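Local coordinates for protein glycosyltransferase (Streptomyces viridochromogenes, PDB 2IUY) that probably transfers a sugar from a nucleotide-activated donor during avilamycin A biosynthesis, as a UDP-binding retaining glycosyltransferase of family GT4, at residues Glu326-Val329 against Glu330-Arg334; Ser126-Ala129 against Gln130-His133; Pro200-Phe203 against Asp204-Arg208. One frame throughout, in Å; residues are numbered along the deposited sequence.

Overall arrangement
From the N terminus, contact 2 comes first, then contact 3, then contact 1. They follow in series, with none nested or crossed, and each is a continuous run of eight or nine residues, so none closes a long loop. Contact 2 starts the short helix after strand 123-125, at the edge of the first parallel sheet, and faces Pro253 and Glu278 of the second half. Contact 3 lies on helix 200-210 beside the second sheet. Contact 1 belongs to helix 321-336, which returns to pack against helix 31-45 and strand 106-111 of the first half. The centres of contacts 1 and 2 are about 19 Å apart, those of 1 and 3 about 45 Å, on opposite sides of the chain's centre.

Contact 1: residues Glu326-Val329 against Glu330-Arg334; sequences ERYV and EQYRR
Tyr332 folds back over the preceding turn, its CB 3.4 Å from the carbonyl O of Val329. With chi1 at -56°, CG sits beside the backbone N and anti to the carbonyl carbon, which lays the ring over the peptide between Tyr328 and Val329. One face therefore carries two backbone atoms: Tyr328 O toward the rim, 3.1 Å from Tyr332 CD1, and Val329 N over the centre. Along the other rim of the same face, Tyr332 CD2 comes to 3.7 Å from Val329 CA. Farther out, CE1 meets Tyr328 CB at 3.9 Å, an apolar touch, and the tip passes beyond the segment, OH bonding to His89 ND1. The Tyr328 hydroxyl likewise leaves the helix, for Ser110. Both rings meet His89, and Leu43 of helix 31-45 and Ile108 of strand 106-111 border Tyr332, so the closing helix 321-336 packs on the N-terminal Rossmann-like domain, as is usual in GT-B enzymes.

On another side a water donates to Arg327 O (2.6 Å) and to Glu330 OE1, and accepts from Gln331 NE2 at 3.0 Å. Gln331 OE1 takes Arg334 NH1 at 2.8 Å, with an N-H...O angle of 159°, while Arg334 NH2 forms a salt bridge with Asp139. With its oxygen and its nitrogen both engaged, the Gln331 amide has a defined flip, and its link to Arg334 would be strengthened by the cationic donor.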
ATOM      1  N   GLU A 326     -13.619  -4.291   9.158  1.00 10.50           N
ATOM      2  CA  GLU A 326     -14.665  -5.231   9.563  1.00 12.99           C
ATOM      3  C   GLU A 326     -14.552  -6.520   8.771  1.00 10.13           C
ATOM      4  O   GLU A 326     -14.765  -7.573   9.290  1.00 10.04           O
ATOM      5  CB  GLU A 326     -16.084  -4.581   9.571  1.00 14.36           C
ATOM      6  CG  GLU A 326     -16.751  -4.324   8.236  1.00 19.55           C
ATOM      7  CD  GLU A 326     -18.045  -3.462   8.354  1.00 20.10           C
ATOM      8  OE1 GLU A 326     -18.424  -3.096   9.507  1.00 27.80           O
ATOM      9  OE2 GLU A 326     -18.650  -3.134   7.288  1.00 27.66           O
ATOM     10  N   ARG A 327     -14.093  -6.445   7.531  1.00 10.48           N
ATOM     11  CA  ARG A 327     -13.716  -7.647   6.789  1.00 10.40           C
ATOM     12  C   ARG A 327     -12.620  -8.478   7.452  1.00 10.19           C
ATOM     13  O   ARG A 327     -12.749  -9.703   7.567  1.00  9.92           O
ATOM     14  CB  ARG A 327     -13.381  -7.327   5.305  1.00 10.56           C
ATOM     15  CG  ARG A 327     -14.671  -7.043   4.546  1.00 14.94           C
ATOM     16  CD  ARG A 327     -14.390  -6.407   3.241  1.00 21.68           C
ATOM     17  NE  ARG A 327     -13.732  -7.334   2.297  1.00 20.07           N
ATOM     18  CZ  ARG A 327     -13.532  -7.031   1.013  1.00 19.97           C
ATOM     19  NH1 ARG A 327     -13.962  -5.848   0.535  1.00 17.64           N
ATOM     20  NH2 ARG A 327     -12.940  -7.911   0.209  1.00 18.44           N
ATOM     21  N   TYR A 328     -11.566  -7.828   7.900  1.00  8.29           N
ATOM     22  CA  TYR A 328     -10.581  -8.541   8.718  1.00 10.24           C
ATOM     23  C   TYR A 328     -11.104  -9.175  10.013  1.00 10.20           C
ATOM     24  O   TYR A 328     -10.778 -10.312  10.284  1.00  9.39           O
ATOM     25  CB  TYR A 328      -9.378  -7.648   9.028  1.00 10.06           C
ATOM     26  CG  TYR A 328      -8.433  -7.589   7.878  1.00 11.71           C
ATOM     27  CD1 TYR A 328      -7.732  -8.730   7.496  1.00 12.13           C
ATOM     28  CD2 TYR A 328      -8.238  -6.396   7.152  1.00 12.43           C
ATOM     29  CE1 TYR A 328      -6.816  -8.692   6.456  1.00 11.97           C
ATOM     30  CE2 TYR A 328      -7.343  -6.346   6.093  1.00 11.86           C
ATOM     31  CZ  TYR A 328      -6.628  -7.509   5.770  1.00 12.32           C
ATOM     32  OH  TYR A 328      -5.755  -7.525   4.735  1.00 13.45           O
ATOM     33  N   VAL A 329     -11.914  -8.433  10.788  1.00 10.09           N
ATOM     34  CA  VAL A 329     -12.505  -8.962  12.014  1.00 11.12           C
ATOM     35  C   VAL A 329     -13.309 -10.219  11.729  1.00 11.73           C
ATOM     36  O   VAL A 329     -13.239 -11.189  12.492  1.00 13.50           O
ATOM     37  CB  VAL A 329     -13.360  -7.881  12.740  1.00 11.30           C
ATOM     38  CG1 VAL A 329     -14.129  -8.469  13.961  1.00 13.42           C
ATOM     39  CG2 VAL A 329     -12.469  -6.699  13.187  1.00 11.24           C
ATOM     40  N   GLU A 330     -14.062 -10.212  10.635  1.00 12.41           N
ATOM     41  CA  GLU A 330     -14.806 -11.399  10.211  1.00 14.00           C
ATOM     42  C   GLU A 330     -13.852 -12.587  10.072  1.00 12.12           C
ATOM     43  O   GLU A 330     -14.184 -13.666  10.531  1.00 13.00           O
ATOM     44  CB  GLU A 330     -15.598 -11.125   8.896  1.00 14.21           C
ATOM     45  CG  GLU A 330     -16.496 -12.293   8.417  1.00 17.77           C
ATOM     46  CD  GLU A 330     -17.056 -12.126   6.992  1.00 19.39           C
ATOM     47  OE1 GLU A 330     -16.664 -11.162   6.260  1.00 22.89           O
ATOM     48  OE2 GLU A 330     -17.896 -12.990   6.600  1.00 26.47           O
ATOM     49  N   GLN A 331     -12.676 -12.384   9.457  1.00  9.80           N
ATOM     50  CA  GLN A 331     -11.628 -13.428   9.355  1.00  9.06           C
ATOM     51  C   GLN A 331     -10.967 -13.763  10.689  1.00  8.41           C
ATOM     52  O   GLN A 331     -10.683 -14.896  10.951  1.00  8.94           O
ATOM     53  CB  GLN A 331     -10.550 -13.066   8.303  1.00  7.97           C
ATOM     54  CG  GLN A 331     -11.096 -12.814   6.881  1.00  9.44           C
ATOM     55  CD  GLN A 331     -11.979 -13.978   6.389  1.00 13.84           C
ATOM     56  OE1 GLN A 331     -11.674 -15.125   6.660  1.00 11.18           O
ATOM     57  NE2 GLN A 331     -13.075 -13.673   5.693  1.00 10.12           N
ATOM     58  N   TYR A 332     -10.732 -12.789  11.540  1.00  7.94           N
ATOM     59  CA  TYR A 332     -10.293 -13.084  12.910  1.00  8.92           C
ATOM     60  C   TYR A 332     -11.256 -14.030  13.622  1.00  8.70           C
ATOM     61  O   TYR A 332     -10.823 -14.981  14.241  1.00 10.62           O
ATOM     62  CB  TYR A 332     -10.181 -11.814  13.777  1.00  7.41           C
ATOM     63  CG  TYR A 332      -9.277 -10.678  13.276  1.00  7.78           C
ATOM     64  CD1 TYR A 332      -8.392 -10.828  12.189  1.00  5.13           C
ATOM     65  CD2 TYR A 332      -9.319  -9.431  13.915  1.00  4.33           C
ATOM     66  CE1 TYR A 332      -7.552  -9.725  11.785  1.00  5.65           C
ATOM     67  CE2 TYR A 332      -8.524  -8.384  13.512  1.00  6.93           C
ATOM     68  CZ  TYR A 332      -7.643  -8.533  12.456  1.00  5.22           C
ATOM     69  OH  TYR A 332      -6.887  -7.401  12.099  1.00  9.74           O
ATOM     70  N   ARG A 333     -12.548 -13.719  13.576  1.00 10.37           N
ATOM     71  CA  ARG A 333     -13.580 -14.566  14.184  1.00 12.04           C
ATOM     72  C   ARG A 333     -13.685 -15.952  13.551  1.00 11.81           C
ATOM     73  O   ARG A 333     -13.996 -16.941  14.259  1.00 14.25           O
ATOM     74  CB  ARG A 333     -14.949 -13.845  14.194  1.00 12.57           C
ATOM     75  CG  ARG A 333     -14.902 -12.585  15.083  1.00 15.25           C
ATOM     76  CD  ARG A 333     -16.249 -12.176  15.599  1.00 19.60           C
ATOM     77  NE  ARG A 333     -16.249 -10.814  16.135  1.00 19.52           N
ATOM     78  CZ  ARG A 333     -15.908 -10.473  17.375  1.00 19.92           C
ATOM     79  NH1 ARG A 333     -15.540 -11.387  18.268  1.00 17.63           N
ATOM     80  NH2 ARG A 333     -15.963  -9.191  17.720  1.00 20.70           N
ATOM     81  N   ARG A 334     -13.458 -16.026  12.240  1.00 10.99           N
ATOM     82  CA  ARG A 334     -13.397 -17.313  11.516  1.00 11.54           C
ATOM     83  C   ARG A 334     -12.313 -18.204  12.123  1.00 10.97           C
ATOM     84  O   ARG A 334     -12.549 -19.357  12.447  1.00 12.16           O
ATOM     85  CB  ARG A 334     -13.132 -17.051  10.024  1.00 11.34           C
ATOM     86  CG  ARG A 334     -12.770 -18.308   9.195  1.00 13.41           C
ATOM     87  CD  ARG A 334     -12.641 -17.921   7.737  1.00 13.16           C
ATOM     88  NE  ARG A 334     -12.436 -19.015   6.778  1.00 12.47           N
ATOM     89  CZ  ARG A 334     -12.102 -18.775   5.509  1.00 14.27           C
ATOM     90  NH1 ARG A 334     -11.908 -17.508   5.115  1.00 10.38           N
ATOM     91  NH2 ARG A 334     -11.946 -19.763   4.646  1.00 15.23           N
TER
HETATM   92  O   HOH W   1     -14.092 -10.893   5.657  1.00 12.08           O

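Contact 2: residues Ser126-Ala129 against Gln130-His133; sequences SSRA and QRAH
Ser127 stands at the N-cap of helix 128-133, its OG accepting from Gln130 N at 3.1 Å with an N-H...O angle of 161°. With chi1 at 68°, Ser127 OG lies between its own backbone N and carbonyl carbon, turned to the N-H of Gln130. The same hydroxyl also bonds to Pro253 O, a carbonyl that can only accept, so OG both receives and gives.

The Gln130 side chain returns past the cap, CG anti to the backbone N and the chain extended beyond it, until OE1 takes the amide N of Ser126 at 2.8 Å. That bond is bent, 138° at the hydrogen. Because the amide engaged is that of the residue before the cap, this is not a capping box. Gln130 NE2 serves two further carbonyls, His111 O and Phe113 O, which accounts for the buried amide on both ends.

A water donates to Arg128 O at 2.7 Å and accepts from Arg131 NE at 3.1 Å, lying at the edge of the guanidinium in its plane. Arg131 NH1 goes to Ala140 O.

The first-turn amides Arg128 N and Ala129 N are met by the carboxylate of Glu278, in the C-terminal half. The carboxylate at the N-terminal end of the helix would probably be favoured by the helix dipole, and together with Pro253 O it makes this helix start a polar junction between the two halves.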
ATOM      1  N   SER A 126      -4.111  -9.116  -0.918  1.00  8.40           N
ATOM      2  CA  SER A 126      -4.793  -7.840  -1.237  1.00 10.04           C
ATOM      3  C   SER A 126      -5.491  -7.868  -2.599  1.00  9.44           C
ATOM      4  O   SER A 126      -6.315  -6.987  -2.901  1.00  9.85           O
ATOM      5  CB  SER A 126      -3.885  -6.602  -1.092  1.00  9.50           C
ATOM      6  OG  SER A 126      -2.568  -6.902  -1.472  1.00 15.64           O
ATOM      7  N   SER A 127      -5.178  -8.871  -3.421  1.00  8.74           N
ATOM      8  CA  SER A 127      -5.848  -9.001  -4.713  1.00  9.40           C
ATOM      9  C   SER A 127      -5.979 -10.461  -5.151  1.00  9.31           C
ATOM     10  O   SER A 127      -5.252 -11.320  -4.689  1.00  7.65           O
ATOM     11  CB  SER A 127      -5.146  -8.146  -5.779  1.00  9.71           C
ATOM     12  OG  SER A 127      -3.849  -8.649  -6.099  1.00  9.30           O
ATOM     13  N   ARG A 128      -6.938 -10.739  -6.026  1.00 10.59           N
ATOM     14  CA  ARG A 128      -7.013 -12.054  -6.706  1.00 11.95           C
ATOM     15  C   ARG A 128      -5.742 -12.404  -7.501  1.00  9.92           C
ATOM     16  O   ARG A 128      -5.325 -13.532  -7.472  1.00  8.33           O
ATOM     17  CB  ARG A 128      -8.208 -12.114  -7.678  1.00 11.81           C
ATOM     18  CG  ARG A 128      -9.590 -12.159  -7.003  1.00 16.68           C
ATOM     19  CD  ARG A 128     -10.753 -12.263  -8.080  1.00 16.82           C
ATOM     20  NE  ARG A 128     -11.234 -10.953  -8.568  1.00 27.71           N
ATOM     21  CZ  ARG A 128     -11.000 -10.422  -9.782  1.00 32.08           C
ATOM     22  NH1 ARG A 128     -10.237 -11.051 -10.702  1.00 33.57           N
ATOM     23  NH2 ARG A 128     -11.523  -9.231 -10.088  1.00 31.61           N
ATOM     24  N   ALA A 129      -5.175 -11.446  -8.243  1.00 10.33           N
ATOM     25  CA  ALA A 129      -3.946 -11.685  -9.038  1.00 10.06           C
ATOM     26  C   ALA A 129      -2.811 -12.097  -8.125  1.00  9.79           C
ATOM     27  O   ALA A 129      -2.153 -13.083  -8.373  1.00  9.93           O
ATOM     28  CB  ALA A 129      -3.568 -10.458  -9.831  1.00 11.66           C
ATOM     29  N   GLN A 130      -2.639 -11.396  -7.005  1.00  9.84           N
ATOM     30  CA  GLN A 130      -1.621 -11.793  -6.024  1.00  9.22           C
ATOM     31  C   GLN A 130      -1.917 -13.179  -5.447  1.00  8.88           C
ATOM     32  O   GLN A 130      -1.044 -14.037  -5.423  1.00  9.55           O
ATOM     33  CB  GLN A 130      -1.544 -10.778  -4.900  1.00  8.67           C
ATOM     34  CG  GLN A 130      -0.399 -10.976  -3.963  1.00  8.71           C
ATOM     35  CD  GLN A 130      -0.691 -10.448  -2.587  1.00  8.43           C
ATOM     36  OE1 GLN A 130      -1.847 -10.212  -2.254  1.00 13.54           O
ATOM     37  NE2 GLN A 130       0.346 -10.269  -1.768  1.00  5.50           N
ATOM     38  N   ARG A 131      -3.129 -13.389  -4.939  1.00  8.62           N
ATOM     39  CA  ARG A 131      -3.483 -14.706  -4.386  1.00  7.98           C
ATOM     40  C   ARG A 131      -3.112 -15.865  -5.354  1.00  7.97           C
ATOM     41  O   ARG A 131      -2.494 -16.857  -4.946  1.00  9.85           O
ATOM     42  CB  ARG A 131      -4.970 -14.787  -4.007  1.00  7.20           C
ATOM     43  CG  ARG A 131      -5.335 -16.204  -3.420  1.00  7.36           C
ATOM     44  CD  ARG A 131      -6.786 -16.314  -2.987  1.00  6.46           C
ATOM     45  NE  ARG A 131      -7.643 -16.108  -4.148  1.00  7.61           N
ATOM     46  CZ  ARG A 131      -8.968 -16.108  -4.116  1.00 13.04           C
ATOM     47  NH1 ARG A 131      -9.628 -16.288  -2.955  1.00 10.07           N
ATOM     48  NH2 ARG A 131      -9.633 -15.895  -5.254  1.00 12.74           N
ATOM     49  N   ALA A 132      -3.504 -15.742  -6.613  1.00  8.21           N
ATOM     50  CA  ALA A 132      -3.183 -16.709  -7.679  1.00  8.97           C
ATOM     51  C   ALA A 132      -1.641 -16.923  -7.868  1.00 10.08           C
ATOM     52  O   ALA A 132      -1.137 -18.058  -7.905  1.00  9.88           O
ATOM     53  CB  ALA A 132      -3.817 -16.189  -8.992  1.00  9.12           C
ATOM     54  N   HIS A 133      -0.930 -15.794  -7.998  1.00 10.03           N
ATOM     55  CA  HIS A 133       0.466 -15.712  -8.209  1.00 11.73           C
ATOM     56  C   HIS A 133       1.244 -16.331  -7.035  1.00 11.85           C
ATOM     57  O   HIS A 133       2.321 -16.968  -7.217  1.00 12.07           O
ATOM     58  CB  HIS A 133       0.795 -14.209  -8.379  1.00 12.80           C
ATOM     59  CG  HIS A 133       2.226 -13.930  -8.708  1.00 16.30           C
ATOM     60  ND1 HIS A 133       2.766 -14.181  -9.953  1.00 17.12           N
ATOM     61  CD2 HIS A 133       3.233 -13.432  -7.950  1.00 18.07           C
ATOM     62  CE1 HIS A 133       4.044 -13.855  -9.945  1.00 20.10           C
ATOM     63  NE2 HIS A 133       4.352 -13.399  -8.742  1.00 18.44           N
TER
HETATM   64  O   HOH W   2      -7.083 -15.596  -7.139  1.00 17.32           O

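Contact 3: residues Pro200-Phe203 against Asp204-Arg208; sequences PEYF and DEITR
One face of the Tyr202 ring carries the methyl CD1 of Ile206, 3.8 Å from the ring centroid and 21° off the normal, a CH-pi contact displaced toward the CE2 side of the rim. A second such contact joins the next pair along the helix: Thr207 CG2 lies 4.1 Å from the centroid of the Phe203 ring and 23° off its normal. At the edge of the Phe203 ring, near its plane, is Asp204 OD1, 3.6 Å from Phe203 CD2; a carboxylate oxygen facing ring hydrogens in this way is probably mildly attractive. Glu205 OE1 approaches Tyr202 CD1 at 3.9 Å, its carboxylate turned steeply against the ring, while OE2 forms a salt bridge with Arg209 on the following turn.

These side chains belong to helix 200-210, the crossover of a beta-alpha-beta unit between the parallel strands 191-194 and 214-216, in the C-terminal Rossmann-like domain of the GT-B fold. Ile206 and Phe203 touch strand 214-216 through Val214 and Pro216. Ile206 also touches helix 177-187, beside Tyr202, whose OH receives a hydrogen bond from Leu178 N. The Tyr202 side chain is about 7 Å from that of Lys175, which binds UDP in a structure of this protein.

Tyr202 O accepts from Ile206 N at 3.1 Å and, weakly, from Glu205 N. A side-chain bond fixes Thr207: its OG1, between backbone N and carbonyl carbon at a torsion of 52°, donates to Asp204 O at 3.0 Å from above the carbonyl plane. The same oxygen takes Arg208 N at 2.9 Å from the same face. That torsion leaves CG2 anti to the carbonyl carbon, directed over the Phe203 ring.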
ATOM      1  N   PRO A 200      20.760   4.388  -9.784  1.00 15.60           N
ATOM      2  CA  PRO A 200      21.313   5.559 -10.488  1.00 15.32           C
ATOM      3  C   PRO A 200      21.273   5.400 -11.990  1.00 14.49           C
ATOM      4  O   PRO A 200      20.924   6.372 -12.661  1.00 13.21           O
ATOM      5  CB  PRO A 200      22.781   5.631 -10.025  1.00 15.93           C
ATOM      6  CG  PRO A 200      22.900   4.661  -8.885  1.00 17.19           C
ATOM      7  CD  PRO A 200      21.809   3.643  -9.055  1.00 15.28           C
ATOM      8  N   GLU A 201      21.601   4.199 -12.511  1.00 13.67           N
ATOM      9  CA  GLU A 201      21.578   3.970 -13.980  1.00 13.64           C
ATOM     10  C   GLU A 201      20.136   4.090 -14.515  1.00 13.19           C
ATOM     11  O   GLU A 201      19.885   4.692 -15.579  1.00 11.82           O
ATOM     12  CB  GLU A 201      22.169   2.596 -14.356  1.00 14.03           C
ATOM     13  CG  GLU A 201      23.627   2.382 -13.952  1.00 19.21           C
ATOM     14  CD  GLU A 201      23.813   1.897 -12.508  1.00 26.35           C
ATOM     15  OE1 GLU A 201      22.811   1.773 -11.741  1.00 27.20           O
ATOM     16  OE2 GLU A 201      24.986   1.638 -12.127  1.00 29.00           O
ATOM     17  N   TYR A 202      19.190   3.480 -13.781  1.00 13.28           N
ATOM     18  CA  TYR A 202      17.758   3.628 -14.112  1.00 13.21           C
ATOM     19  C   TYR A 202      17.307   5.107 -14.085  1.00 12.61           C
ATOM     20  O   TYR A 202      16.757   5.598 -15.066  1.00 11.75           O
ATOM     21  CB  TYR A 202      16.870   2.779 -13.180  1.00 12.96           C
ATOM     22  CG  TYR A 202      15.385   2.751 -13.593  1.00 12.02           C
ATOM     23  CD1 TYR A 202      14.999   2.343 -14.879  1.00 10.22           C
ATOM     24  CD2 TYR A 202      14.391   3.123 -12.699  1.00 11.55           C
ATOM     25  CE1 TYR A 202      13.642   2.292 -15.271  1.00  8.30           C
ATOM     26  CE2 TYR A 202      13.029   3.093 -13.071  1.00 10.08           C
ATOM     27  CZ  TYR A 202      12.674   2.682 -14.362  1.00 11.40           C
ATOM     28  OH  TYR A 202      11.346   2.652 -14.731  1.00 10.73           O
ATOM     29  N   PHE A 203      17.520   5.784 -12.952  1.00 12.92           N
ATOM     30  CA  PHE A 203      17.234   7.220 -12.810  1.00 13.92           C
ATOM     31  C   PHE A 203      17.859   8.012 -13.959  1.00 14.25           C
ATOM     32  O   PHE A 203      17.181   8.837 -14.565  1.00 13.80           O
ATOM     33  CB  PHE A 203      17.770   7.744 -11.481  1.00 14.69           C
ATOM     34  CG  PHE A 203      17.524   9.228 -11.248  1.00 15.85           C
ATOM     35  CD1 PHE A 203      16.347   9.675 -10.659  1.00 17.72           C
ATOM     36  CD2 PHE A 203      18.492  10.168 -11.578  1.00 15.58           C
ATOM     37  CE1 PHE A 203      16.151  11.039 -10.423  1.00 17.09           C
ATOM     38  CE2 PHE A 203      18.299  11.532 -11.344  1.00 17.03           C
ATOM     39  CZ  PHE A 203      17.136  11.960 -10.755  1.00 15.72           C
ATOM     40  N   ASP A 204      19.130   7.729 -14.269  1.00 14.35           N
ATOM     41  CA  ASP A 204      19.844   8.401 -15.368  1.00 15.32           C
ATOM     42  C   ASP A 204      19.229   8.206 -16.765  1.00 14.35           C
ATOM     43  O   ASP A 204      19.240   9.124 -17.597  1.00 13.71           O
ATOM     44  CB  ASP A 204      21.339   8.066 -15.353  1.00 15.60           C
ATOM     45  CG  ASP A 204      22.080   8.776 -14.217  1.00 19.54           C
ATOM     46  OD1 ASP A 204      21.453   9.577 -13.469  1.00 24.28           O
ATOM     47  OD2 ASP A 204      23.281   8.499 -14.044  1.00 21.70           O
ATOM     48  N   GLU A 205      18.687   7.014 -17.002  1.00 13.46           N
ATOM     49  CA  GLU A 205      18.017   6.697 -18.262  1.00 13.79           C
ATOM     50  C   GLU A 205      16.709   7.507 -18.439  1.00 13.23           C
ATOM     51  O   GLU A 205      16.363   7.997 -19.553  1.00 12.66           O
ATOM     52  CB  GLU A 205      17.702   5.178 -18.325  1.00 13.00           C
ATOM     53  CG  GLU A 205      17.058   4.709 -19.672  1.00 12.79           C
ATOM     54  CD  GLU A 205      16.455   3.274 -19.602  1.00 17.39           C
ATOM     55  OE1 GLU A 205      16.393   2.654 -18.483  1.00 18.08           O
ATOM     56  OE2 GLU A 205      16.047   2.767 -20.687  1.00 22.86           O
ATOM     57  N   ILE A 206      15.959   7.610 -17.345  1.00 12.54           N
ATOM     58  CA  ILE A 206      14.742   8.408 -17.324  1.00 11.96           C
ATOM     59  C   ILE A 206      15.069   9.894 -17.589  1.00 13.86           C
ATOM     60  O   ILE A 206      14.365  10.574 -18.315  1.00 12.50           O
ATOM     61  CB  ILE A 206      14.021   8.257 -15.946  1.00 12.35           C
ATOM     62  CG1 ILE A 206      13.545   6.799 -15.726  1.00  8.79           C
ATOM     63  CG2 ILE A 206      12.861   9.269 -15.811  1.00 10.80           C
ATOM     64  CD1 ILE A 206      13.216   6.449 -14.263  1.00 10.34           C
ATOM     65  N   THR A 207      16.151  10.385 -16.989  1.00 15.42           N
ATOM     66  CA  THR A 207      16.468  11.810 -17.144  1.00 18.44           C
ATOM     67  C   THR A 207      16.982  12.074 -18.577  1.00 19.09           C
ATOM     68  O   THR A 207      16.594  13.045 -19.204  1.00 19.42           O
ATOM     69  CB  THR A 207      17.400  12.342 -16.007  1.00 18.09           C
ATOM     70  OG1 THR A 207      18.551  11.513 -15.897  1.00 23.38           O
ATOM     71  CG2 THR A 207      16.710  12.271 -14.663  1.00 17.39           C
ATOM     72  N   ARG A 208      17.775  11.145 -19.101  1.00 19.93           N
ATOM     73  CA  ARG A 208      18.201  11.160 -20.500  1.00 20.86           C
ATOM     74  C   ARG A 208      17.037  11.184 -21.496  1.00 19.41           C
ATOM     75  O   ARG A 208      16.983  12.016 -22.396  1.00 20.26           O
ATOM     76  CB  ARG A 208      19.125   9.957 -20.769  1.00 20.04           C
ATOM     77  CG  ARG A 208      19.618   9.865 -22.196  1.00 24.43           C
ATOM     78  CD  ARG A 208      20.568   8.675 -22.448  1.00 25.39           C
ATOM     79  NE  ARG A 208      19.913   7.356 -22.481  1.00 33.35           N
ATOM     80  CZ  ARG A 208      19.227   6.844 -23.507  1.00 33.69           C
ATOM     81  NH1 ARG A 208      19.040   7.535 -24.632  1.00 36.68           N
ATOM     82  NH2 ARG A 208      18.707   5.631 -23.396  1.00 34.51           N
TER